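Local coordinates for protein putative thioesterase (Escherichia coli, PDB 5UGZ) that releases intermediates from the colibactin NRPS/PKS assembly line as an unusual type II thioesterase, probably by hydrolysing their thioester links, at residues 24-29 and 91-96; 45-50 and 248-253; 120-125 and 194-199; 127-132 and 215-220. All blocks are in the same frame, centred on the assembly; numbering follows the deposited sequence.

Interaction 1 (24-29 and 91-96); sequences ISLYCL and DYAIFG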
# COMPACT_ATOMS: atom_id res chain seq x y z
N ILE A 24 12.95 14.40 -4.13
CA ILE A 24 12.57 12.99 -4.15
C ILE A 24 11.06 12.89 -4.21
O ILE A 24 10.36 13.54 -3.43
CB ILE A 24 13.09 12.21 -2.94
CG1 ILE A 24 12.45 10.82 -2.93
CG2 ILE A 24 12.77 12.94 -1.68
CD1 ILE A 24 13.24 9.80 -2.15
N SER A 25 10.56 12.05 -5.10
CA SER A 25 9.13 11.84 -5.22
C SER A 25 8.73 10.57 -4.48
O SER A 25 9.37 9.52 -4.64
CB SER A 25 8.72 11.77 -6.69
OG SER A 25 9.11 12.96 -7.33
N LEU A 26 7.70 10.68 -3.66
CA LEU A 26 7.15 9.58 -2.88
C LEU A 26 5.80 9.19 -3.48
O LEU A 26 4.83 9.93 -3.34
CB LEU A 26 6.99 10.01 -1.43
CG LEU A 26 6.26 9.04 -0.51
CD1 LEU A 26 7.13 7.84 -0.20
CD2 LEU A 26 5.83 9.79 0.76
N TYR A 27 5.77 8.04 -4.15
CA TYR A 27 4.55 7.47 -4.72
C TYR A 27 3.84 6.66 -3.64
O TYR A 27 4.45 5.79 -3.02
CB TYR A 27 4.89 6.59 -5.93
CG TYR A 27 5.55 7.40 -7.05
CD1 TYR A 27 6.94 7.57 -7.11
CD2 TYR A 27 4.78 8.06 -7.99
CE1 TYR A 27 7.52 8.35 -8.10
CE2 TYR A 27 5.35 8.84 -8.97
CZ TYR A 27 6.71 8.98 -9.02
OH TYR A 27 7.25 9.76 -10.02
N CYS A 28 2.57 6.97 -3.41
CA CYS A 28 1.79 6.30 -2.37
C CYS A 28 0.61 5.56 -2.98
O CYS A 28 -0.11 6.11 -3.82
CB CYS A 28 1.30 7.30 -1.33
SG CYS A 28 2.66 8.11 -0.47
N LEU A 29 0.42 4.31 -2.54
CA LEU A 29 -0.69 3.48 -3.00
C LEU A 29 -1.65 3.22 -1.85
O LEU A 29 -1.22 2.90 -0.74
CB LEU A 29 -0.17 2.14 -3.57
CG LEU A 29 0.54 2.27 -4.93
CD1 LEU A 29 1.84 3.03 -4.79
CD2 LEU A 29 0.81 0.91 -5.55
N ASP A 91 15.50 10.52 -7.66
CA ASP A 91 15.23 9.67 -6.50
C ASP A 91 13.73 9.49 -6.27
O ASP A 91 12.94 10.40 -6.49
CB ASP A 91 15.83 10.28 -5.24
CG ASP A 91 17.29 10.58 -5.39
OD1 ASP A 91 18.11 9.63 -5.41
OD2 ASP A 91 17.63 11.78 -5.51
N TYR A 92 13.36 8.32 -5.77
CA TYR A 92 11.96 8.09 -5.44
C TYR A 92 11.85 6.97 -4.41
O TYR A 92 12.76 6.15 -4.25
CB TYR A 92 11.14 7.77 -6.70
CG TYR A 92 11.42 6.41 -7.30
CD1 TYR A 92 10.66 5.31 -6.95
CD2 TYR A 92 12.45 6.23 -8.22
CE1 TYR A 92 10.90 4.09 -7.48
CE2 TYR A 92 12.72 4.98 -8.75
CZ TYR A 92 11.93 3.92 -8.37
OH TYR A 92 12.14 2.65 -8.89
N ALA A 93 10.73 6.97 -3.70
CA ALA A 93 10.36 5.92 -2.77
C ALA A 93 8.93 5.50 -3.08
O ALA A 93 8.24 6.15 -3.85
CB ALA A 93 10.46 6.38 -1.31
N ILE A 94 8.49 4.39 -2.48
CA ILE A 94 7.13 3.89 -2.66
C ILE A 94 6.58 3.48 -1.30
O ILE A 94 7.22 2.72 -0.57
CB ILE A 94 7.07 2.70 -3.63
CG1 ILE A 94 7.95 3.01 -4.85
CG2 ILE A 94 5.60 2.39 -3.99
CD1 ILE A 94 7.93 1.98 -5.93
N PHE A 95 5.39 3.98 -0.98
CA PHE A 95 4.66 3.61 0.22
C PHE A 95 3.34 3.01 -0.21
O PHE A 95 2.68 3.53 -1.11
CB PHE A 95 4.43 4.85 1.14
CG PHE A 95 3.62 4.55 2.37
CD1 PHE A 95 2.23 4.41 2.30
CD2 PHE A 95 4.24 4.40 3.60
CE1 PHE A 95 1.48 4.12 3.43
CE2 PHE A 95 3.48 4.11 4.75
CZ PHE A 95 2.10 3.98 4.66
N GLY A 96 2.95 1.91 0.43
CA GLY A 96 1.63 1.33 0.21
C GLY A 96 1.14 0.71 1.49
O GLY A 96 1.94 0.21 2.29

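Interaction 2 (45-50 and 248-253); sequences VLSDNI and YVNQTI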
# COMPACT_ATOMS: atom_id res chain seq x y z
N VAL A 45 2.84 17.38 6.60
CA VAL A 45 3.92 16.91 7.48
C VAL A 45 5.14 16.41 6.72
O VAL A 45 6.24 16.35 7.30
CB VAL A 45 3.39 15.82 8.44
CG1 VAL A 45 2.69 16.45 9.63
CG2 VAL A 45 2.39 14.92 7.74
N LEU A 46 5.03 16.07 5.44
CA LEU A 46 6.17 15.57 4.68
C LEU A 46 7.26 16.62 4.56
O LEU A 46 7.00 17.83 4.55
CB LEU A 46 5.74 15.15 3.28
CG LEU A 46 5.21 13.76 3.01
CD1 LEU A 46 4.54 13.80 1.67
CD2 LEU A 46 6.36 12.75 2.99
N SER A 47 8.50 16.14 4.42
CA SER A 47 9.64 17.03 4.32
C SER A 47 9.53 17.89 3.08
O SER A 47 9.03 17.46 2.04
CB SER A 47 10.94 16.23 4.31
OG SER A 47 11.18 15.60 5.55
N ASP A 48 10.03 19.12 3.18
CA ASP A 48 9.79 20.10 2.13
C ASP A 48 10.41 19.73 0.78
O ASP A 48 9.94 20.20 -0.25
CB ASP A 48 10.29 21.47 2.60
CG ASP A 48 9.59 21.93 3.87
OD1 ASP A 48 8.36 21.71 3.95
OD2 ASP A 48 10.26 22.48 4.78
N ASN A 49 11.45 18.89 0.76
CA ASN A 49 12.00 18.42 -0.50
C ASN A 49 11.47 17.04 -0.88
O ASN A 49 12.14 16.31 -1.62
CB ASN A 49 13.52 18.39 -0.44
CG ASN A 49 14.04 17.23 0.35
OD1 ASN A 49 13.40 16.77 1.28
ND2 ASN A 49 15.21 16.75 -0.02
N ILE A 50 10.29 16.66 -0.40
CA ILE A 50 9.61 15.44 -0.83
C ILE A 50 8.34 15.87 -1.57
O ILE A 50 7.49 16.56 -1.00
CB ILE A 50 9.26 14.50 0.34
CG1 ILE A 50 10.52 14.15 1.15
CG2 ILE A 50 8.58 13.24 -0.20
CD1 ILE A 50 10.23 13.36 2.39
N TYR A 248 8.27 9.05 10.40
CA TYR A 248 9.21 7.98 10.10
C TYR A 248 9.65 7.98 8.64
O TYR A 248 10.82 7.73 8.34
CB TYR A 248 8.57 6.64 10.46
CG TYR A 248 8.52 6.43 11.94
CD1 TYR A 248 9.71 6.31 12.65
CD2 TYR A 248 7.32 6.39 12.63
CE1 TYR A 248 9.71 6.14 14.02
CE2 TYR A 248 7.32 6.21 14.01
CZ TYR A 248 8.53 6.09 14.70
OH TYR A 248 8.60 5.91 16.07
N VAL A 249 8.72 8.20 7.71
CA VAL A 249 9.10 8.37 6.31
C VAL A 249 10.12 9.49 6.19
O VAL A 249 11.12 9.36 5.46
CB VAL A 249 7.86 8.65 5.43
CG1 VAL A 249 8.27 9.12 4.05
CG2 VAL A 249 7.00 7.40 5.30
N ASN A 250 9.90 10.60 6.90
CA ASN A 250 10.81 11.74 6.85
C ASN A 250 12.20 11.35 7.33
O ASN A 250 13.20 11.69 6.69
CB ASN A 250 10.26 12.90 7.69
CG ASN A 250 9.09 13.63 7.02
OD1 ASN A 250 8.84 13.49 5.82
ND2 ASN A 250 8.37 14.42 7.81
N GLN A 251 12.28 10.64 8.46
CA GLN A 251 13.54 10.24 9.07
C GLN A 251 14.27 9.17 8.26
O GLN A 251 15.50 9.11 8.28
CB GLN A 251 13.28 9.72 10.48
CG GLN A 251 14.36 8.80 10.99
CD GLN A 251 13.88 7.96 12.13
OE1 GLN A 251 12.96 7.17 12.00
NE2 GLN A 251 14.50 8.13 13.28
N THR A 252 13.52 8.31 7.57
CA THR A 252 14.12 7.34 6.67
C THR A 252 14.82 8.03 5.50
O THR A 252 15.95 7.68 5.14
CB THR A 252 13.04 6.40 6.15
OG1 THR A 252 12.42 5.76 7.27
CG2 THR A 252 13.65 5.35 5.21
N ILE A 253 14.14 9.01 4.90
CA ILE A 253 14.68 9.73 3.75
C ILE A 253 15.80 10.67 4.17
O ILE A 253 16.84 10.76 3.51
CB ILE A 253 13.54 10.47 3.04
CG1 ILE A 253 12.60 9.45 2.38
CG2 ILE A 253 14.09 11.47 2.01
CD1 ILE A 253 11.45 10.05 1.64

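Interaction 3 (120-125 and 194-199); sequences CALFFS and LTCPIV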
# COMPACT_ATOMS: atom_id res chain seq x y z
N CYS A 120 14.93 4.74 -3.57
CA CYS A 120 15.68 5.05 -2.34
C CYS A 120 15.36 4.08 -1.23
O CYS A 120 16.26 3.60 -0.51
CB CYS A 120 15.32 6.45 -1.83
SG CYS A 120 15.75 7.83 -2.78
N ALA A 121 14.07 3.86 -1.00
CA ALA A 121 13.51 3.12 0.12
C ALA A 121 12.09 2.74 -0.24
O ALA A 121 11.48 3.34 -1.13
CB ALA A 121 13.51 3.93 1.41
N LEU A 122 11.58 1.74 0.47
CA LEU A 122 10.25 1.20 0.27
C LEU A 122 9.61 1.04 1.63
O LEU A 122 10.27 0.61 2.57
CB LEU A 122 10.28 -0.17 -0.45
CG LEU A 122 10.72 -0.21 -1.91
CD1 LEU A 122 11.04 -1.63 -2.31
CD2 LEU A 122 9.66 0.36 -2.84
N PHE A 123 8.32 1.37 1.71
CA PHE A 123 7.55 1.31 2.95
C PHE A 123 6.36 0.40 2.70
O PHE A 123 5.56 0.65 1.80
CB PHE A 123 7.08 2.70 3.38
CG PHE A 123 8.18 3.71 3.49
CD1 PHE A 123 8.86 3.88 4.69
CD2 PHE A 123 8.56 4.47 2.39
CE1 PHE A 123 9.88 4.81 4.80
CE2 PHE A 123 9.59 5.39 2.49
CZ PHE A 123 10.26 5.56 3.71
N PHE A 124 6.25 -0.67 3.48
CA PHE A 124 5.11 -1.58 3.40
C PHE A 124 4.39 -1.49 4.73
O PHE A 124 4.88 -1.98 5.75
CB PHE A 124 5.54 -3.02 3.09
CG PHE A 124 6.36 -3.14 1.83
CD1 PHE A 124 5.78 -2.93 0.59
CD2 PHE A 124 7.71 -3.46 1.88
CE1 PHE A 124 6.53 -3.03 -0.57
CE2 PHE A 124 8.45 -3.57 0.72
CZ PHE A 124 7.86 -3.35 -0.50
N SER A 125 3.22 -0.86 4.70
CA SER A 125 2.44 -0.59 5.89
C SER A 125 1.26 -1.57 5.95
O SER A 125 0.60 -1.84 4.94
CB SER A 125 1.97 0.86 5.86
OG SER A 125 1.33 1.24 7.05
N LEU A 194 15.93 -6.65 -4.18
CA LEU A 194 15.99 -5.21 -3.97
C LEU A 194 17.27 -4.87 -3.20
O LEU A 194 17.78 -5.67 -2.42
CB LEU A 194 14.74 -4.73 -3.22
CG LEU A 194 13.44 -5.02 -3.99
CD1 LEU A 194 12.21 -4.68 -3.18
CD2 LEU A 194 13.42 -4.28 -5.29
N THR A 195 17.80 -3.68 -3.46
CA THR A 195 19.00 -3.19 -2.79
C THR A 195 18.74 -1.86 -2.08
O THR A 195 19.62 -1.00 -2.01
CB THR A 195 20.14 -3.02 -3.78
OG1 THR A 195 19.83 -1.96 -4.69
CG2 THR A 195 20.36 -4.26 -4.56
N CYS A 196 17.54 -1.66 -1.56
CA CYS A 196 17.22 -0.48 -0.79
C CYS A 196 16.64 -0.91 0.55
O CYS A 196 16.25 -2.07 0.72
CB CYS A 196 16.21 0.41 -1.53
SG CYS A 196 14.64 -0.38 -1.85
N PRO A 197 16.61 -0.01 1.53
CA PRO A 197 16.02 -0.37 2.83
C PRO A 197 14.51 -0.53 2.72
O PRO A 197 13.84 0.15 1.95
CB PRO A 197 16.39 0.82 3.73
CG PRO A 197 17.38 1.63 2.95
CD PRO A 197 17.14 1.36 1.52
N ILE A 198 13.98 -1.48 3.49
CA ILE A 198 12.55 -1.70 3.63
C ILE A 198 12.14 -1.27 5.03
O ILE A 198 12.76 -1.68 6.01
CB ILE A 198 12.18 -3.18 3.39
CG1 ILE A 198 12.39 -3.58 1.93
CG2 ILE A 198 10.77 -3.46 3.86
CD1 ILE A 198 11.83 -4.97 1.59
N VAL A 199 11.09 -0.47 5.12
CA VAL A 199 10.50 -0.10 6.41
C VAL A 199 9.10 -0.68 6.47
O VAL A 199 8.32 -0.53 5.53
CB VAL A 199 10.48 1.42 6.62
CG1 VAL A 199 9.91 1.78 7.99
CG2 VAL A 199 11.88 2.00 6.43

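Interaction 4 (127-132 and 215-220); sequences CRPPDR and LAWEKF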
# COMPACT_ATOMS: atom_id res chain seq x y z
N CYS A 127 0.99 -4.72 6.04
CA CYS A 127 1.14 -5.59 4.88
C CYS A 127 1.96 -6.80 5.28
O CYS A 127 3.13 -6.67 5.62
CB CYS A 127 1.83 -4.83 3.73
SG CYS A 127 1.74 -5.68 2.17
N ARG A 128 1.34 -7.98 5.23
CA ARG A 128 2.05 -9.23 5.46
C ARG A 128 3.01 -9.50 4.30
O ARG A 128 2.85 -8.94 3.21
CB ARG A 128 1.05 -10.38 5.63
CG ARG A 128 0.14 -10.19 6.88
CD ARG A 128 -1.00 -11.22 7.01
NE ARG A 128 -0.54 -12.62 7.01
CZ ARG A 128 -1.28 -13.65 7.41
NH1 ARG A 128 -2.52 -13.47 7.86
NH2 ARG A 128 -0.78 -14.88 7.35
N PRO A 129 4.02 -10.34 4.51
CA PRO A 129 5.04 -10.52 3.48
C PRO A 129 4.44 -11.06 2.21
O PRO A 129 3.47 -11.84 2.24
CB PRO A 129 6.02 -11.51 4.12
CG PRO A 129 5.77 -11.41 5.58
CD PRO A 129 4.30 -11.15 5.71
N PRO A 130 4.99 -10.69 1.05
CA PRO A 130 4.34 -11.08 -0.21
C PRO A 130 4.29 -12.58 -0.42
O PRO A 130 3.35 -13.07 -1.07
CB PRO A 130 5.19 -10.38 -1.28
CG PRO A 130 6.47 -10.04 -0.61
CD PRO A 130 6.18 -9.85 0.83
N ASP A 131 5.26 -13.34 0.11
CA ASP A 131 5.20 -14.80 -0.01
C ASP A 131 4.23 -15.44 0.99
O ASP A 131 3.89 -16.62 0.83
CB ASP A 131 6.60 -15.43 0.10
CG ASP A 131 7.40 -14.99 1.34
OD1 ASP A 131 7.25 -13.85 1.79
OD2 ASP A 131 8.21 -15.79 1.84
N ARG A 132 3.75 -14.69 1.97
CA ARG A 132 2.74 -15.17 2.90
C ARG A 132 1.45 -14.37 2.82
O ARG A 132 0.49 -14.69 3.52
CB ARG A 132 3.29 -15.13 4.32
CG ARG A 132 4.47 -16.06 4.49
CD ARG A 132 5.77 -15.35 4.80
NE ARG A 132 6.85 -16.32 4.91
CZ ARG A 132 7.02 -17.12 5.96
NH1 ARG A 132 8.03 -17.99 5.99
NH2 ARG A 132 6.18 -17.04 6.99
N LEU A 215 9.01 -11.18 9.62
CA LEU A 215 10.40 -11.55 9.42
C LEU A 215 10.64 -12.11 8.02
O LEU A 215 11.78 -12.08 7.54
CB LEU A 215 10.80 -12.56 10.50
CG LEU A 215 10.49 -12.09 11.92
CD1 LEU A 215 10.61 -13.22 12.94
CD2 LEU A 215 11.38 -10.91 12.30
N ALA A 216 9.60 -12.60 7.36
CA ALA A 216 9.69 -13.07 5.98
C ALA A 216 9.91 -11.95 4.99
O ALA A 216 10.02 -12.22 3.80
CB ALA A 216 8.43 -13.83 5.60
N TRP A 217 9.94 -10.70 5.45
CA TRP A 217 10.16 -9.56 4.57
C TRP A 217 11.62 -9.33 4.26
O TRP A 217 11.93 -8.68 3.25
CB TRP A 217 9.58 -8.30 5.22
CG TRP A 217 8.18 -7.91 4.80
CD1 TRP A 217 7.07 -7.90 5.59
CD2 TRP A 217 7.77 -7.42 3.52
NE1 TRP A 217 5.98 -7.45 4.88
CE2 TRP A 217 6.39 -7.14 3.60
CE3 TRP A 217 8.44 -7.19 2.32
CZ2 TRP A 217 5.66 -6.65 2.51
CZ3 TRP A 217 7.71 -6.70 1.22
CH2 TRP A 217 6.33 -6.44 1.33
N GLU A 218 12.54 -9.86 5.07
CA GLU A 218 13.94 -9.44 5.03
C GLU A 218 14.70 -10.00 3.84
O GLU A 218 15.66 -9.37 3.37
CB GLU A 218 14.62 -9.82 6.35
CG GLU A 218 14.08 -9.01 7.53
CD GLU A 218 14.49 -9.55 8.89
OE1 GLU A 218 15.38 -10.43 8.95
OE2 GLU A 218 13.91 -9.09 9.89
N LYS A 219 14.31 -11.16 3.31
CA LYS A 219 15.03 -11.71 2.16
C LYS A 219 14.81 -10.94 0.87
O LYS A 219 15.50 -11.21 -0.12
CB LYS A 219 14.63 -13.17 1.94
CG LYS A 219 13.13 -13.37 1.84
CD LYS A 219 12.80 -14.73 1.30
CE LYS A 219 11.30 -14.95 1.24
NZ LYS A 219 10.70 -14.96 2.61
N PHE A 220 13.86 -10.00 0.83
CA PHE A 220 13.50 -9.30 -0.39
C PHE A 220 14.37 -8.08 -0.67
O PHE A 220 14.21 -7.45 -1.72
CB PHE A 220 12.01 -8.91 -0.34
CG PHE A 220 11.10 -10.08 -0.44
CD1 PHE A 220 10.93 -10.74 -1.64
CD2 PHE A 220 10.44 -10.57 0.68
CE1 PHE A 220 10.11 -11.85 -1.73
CE2 PHE A 220 9.61 -11.68 0.60
CZ PHE A 220 9.45 -12.32 -0.60

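Interaction 1 (24-29 and 91-96)
Residues 24-29 and 91-96 are neighbouring parallel strands inside the sheet of an alpha/beta-hydrolase fold, paired residue for residue from Ser25 beside Tyr92 to Leu29 beside Gly96. The ladder is the staggered one of parallel strands, in which every second residue on each side supplies both bonds. Ser25 N gives to Asp91 O, Ala93 N to Ser25 O at 3.0 Å, Tyr27 N to Ala93 O and Phe95 N to Tyr27 O at 2.9 Å. The last rung runs from Leu29 N to Phe95 O at 2.8 Å.

On the face that carries Ile24, Leu26 and Cys28, small Ala93 makes room for a longer partner: Leu26 CG stands anti to the backbone N (chi1 172°), which swings CD1 across the strand gap to 3.8 Å from Ala93 CB. Farther along, Cys28 SG rests 4.0 Å from Phe95 CB, while the Phe95 ring meets Trp42 edge-to-face.

On the other face, Tyr27 turns a ring edge to its neighbour, with CE1 3.9 Å from Tyr92 CB and the two side chains at about a right angle. The Tyr92 hydroxyl is held by the backbone oxygen of Asp117. Branched aliphatics finish this face, Leu29 CD1 lying 3.9 Å from Ile94 CG2 under helix 99-113. Gly96, which has no side chain to crowd Leu29, begins a Gly-x-Ser-x-Gly sequence consistent with the nucleophile elbow that follows the central strand in alpha/beta-hydrolase thioesterases.

Interaction 2 (45-50 and 248-253)
Asn250 of helix 242-259 holds the loop 45-50 by its side-chain amide, which mimics a peptide group and so can satisfy a backbone carbonyl and a backbone N-H together. At the root, Asn250 CB lies 3.6 Å from Ser47 OG, and CG comes still closer to that oxygen. One branch of the amide, Asn250 OD1, accepts from Ser47 N at 3.0 Å; this donor stands above the carbonyl plane, and the bond is bent. The same oxygen has Leu46 CD2 and Ile50 CD1 as apolar neighbours. The other branch, Asn250 ND2, gives a straighter bond (158°) to Val45 O at 2.9 Å, the acceptor lying almost in the amide plane. A leucine in place of Asn250 would probably leave Val45 O and Ser47 N without these partners and set the loop free to shift on the helix.

Beside the amide the contact turns apolar: Ile50 CD1 and Ile253 CD1 meet tip to tip at 3.6 Å, and Leu46 CD2 touches Val249 CG1. Ser47 to Ile50 form a type I beta turn, closed by Ile50 N to Ser47 O, that leads into strand 50-54. The loop thus joins helix 242-259 to the sheet, with Leu46, Ile50 and Val249 all resting on Leu26 of strand 24-29.

Interaction 3 (120-125 and 194-199)
Three backbone bonds tie Leu122 and Phe124 to Pro197 and Val199, where strand 198-203 begins to run parallel to strand 121-125. Leu122 N gives to Pro197 O at 3.1 Å, Val199 N to Leu122 O at 2.9 Å, and Phe124 N to Val199 O at 2.9 Å. Ahead of this ladder Pro197 has no N-H to give; its CD packs 3.1 Å from Cys120 O. Cys196 O, in the same lead-in, accepts from the hydroxyl of Thr221.

Phe123 directs its own backbone bonds the other way, to Ile94 and Gly96 of strand 91-97, so that both edges of strand 121-125 are used. Ser125 OG, past the last rung, is bonded to His97 ND1.

The side chains seal these polar groups in an apolar layer. Phe123 and Val199 lie side by side, CD1 of the ring 3.5 Å from Val199 CB. On the other face Ile198 CG2 meets the edge of the Phe124 ring at CD2. Cys196 SG, between its backbone N and carbonyl carbon (chi1 62°), is brought to 3.8 Å from Leu122 CD1, and that methyl is tightly packed against Leu194 CD1 at 3.4 Å. An alanine at Phe123 is likely to open a gap beside Val199 and against Val249 and Thr252 of helix 242-259.

Phe123 and Val199 both face helix 242-259, through Val249 and Thr252 for the former and Thr252 for the latter, whereas Phe124 and Leu194 pack on helix 99-113.

Interaction 4 (127-132 and 215-220)
Pro129 and Pro130 lie over one face of the Trp217 indole, while Phe124 of the sheet stacks on the ring as well. Pro129 CA stands over the five-membered ring, 3.7 Å from its centroid, and Pro130 CD over the six-membered one, 3.4 Å from its centroid; both are CH-pi contacts that suit rigid, electron-poor proline carbons. Trp217 takes an unusual first torsion (chi1 -95°), and in this pose the indole edge points NE1 at Cys127 O, 3.0 Å away, in a nearly straight bond (163°). Pro130 also sets CG over a face of the Phe220 ring.

Asp131 holds CG between its backbone N and carbonyl carbon (chi1 52°), which turns the carboxylate back to the 3-10 segment. Lys219, bent at its last torsion, meets it from above the carboxylate plane, NZ to Asp131 OD2 at 2.7 Å, and also reaches Ala216 O at 3.1 Å. Arg132 NE adds a weak, long bond to the same Asp131 OD2. Asp131 OD1 is buried and has no polar partner in the model, lying at the edge of Phe220, 3.4 Å from CE2.

Two cations beside one carboxylate would be expected to favour its charged form; the salt-bridge network thus adds charge pairing to a contact otherwise made largely of proline against aromatic.

Overall arrangement
Interactions 1 and 3 are buried pairings of parallel strands in one sheet, joined directly because strands 91-97 and 121-125 are neighbours: Tyr92 O and Cys120 N form a probable hydrogen bond between them. Backbone ladders and apolar side chains do the work in both. Interaction 2 is partly buried and ties a loop to a helix with a neutral amide; interaction 4, though farther from the chain's centre than 1 and 3, is still mostly buried and adds a charged network and an indole N-H to proline-aromatic packing. Centres 2 and 4 lie about 24 Å apart. Probable hydrogen bonds link interactions 1 and 2 (Ile24 N, Asn49 O) and 3 and 4 (Leu194 N, Phe220 O).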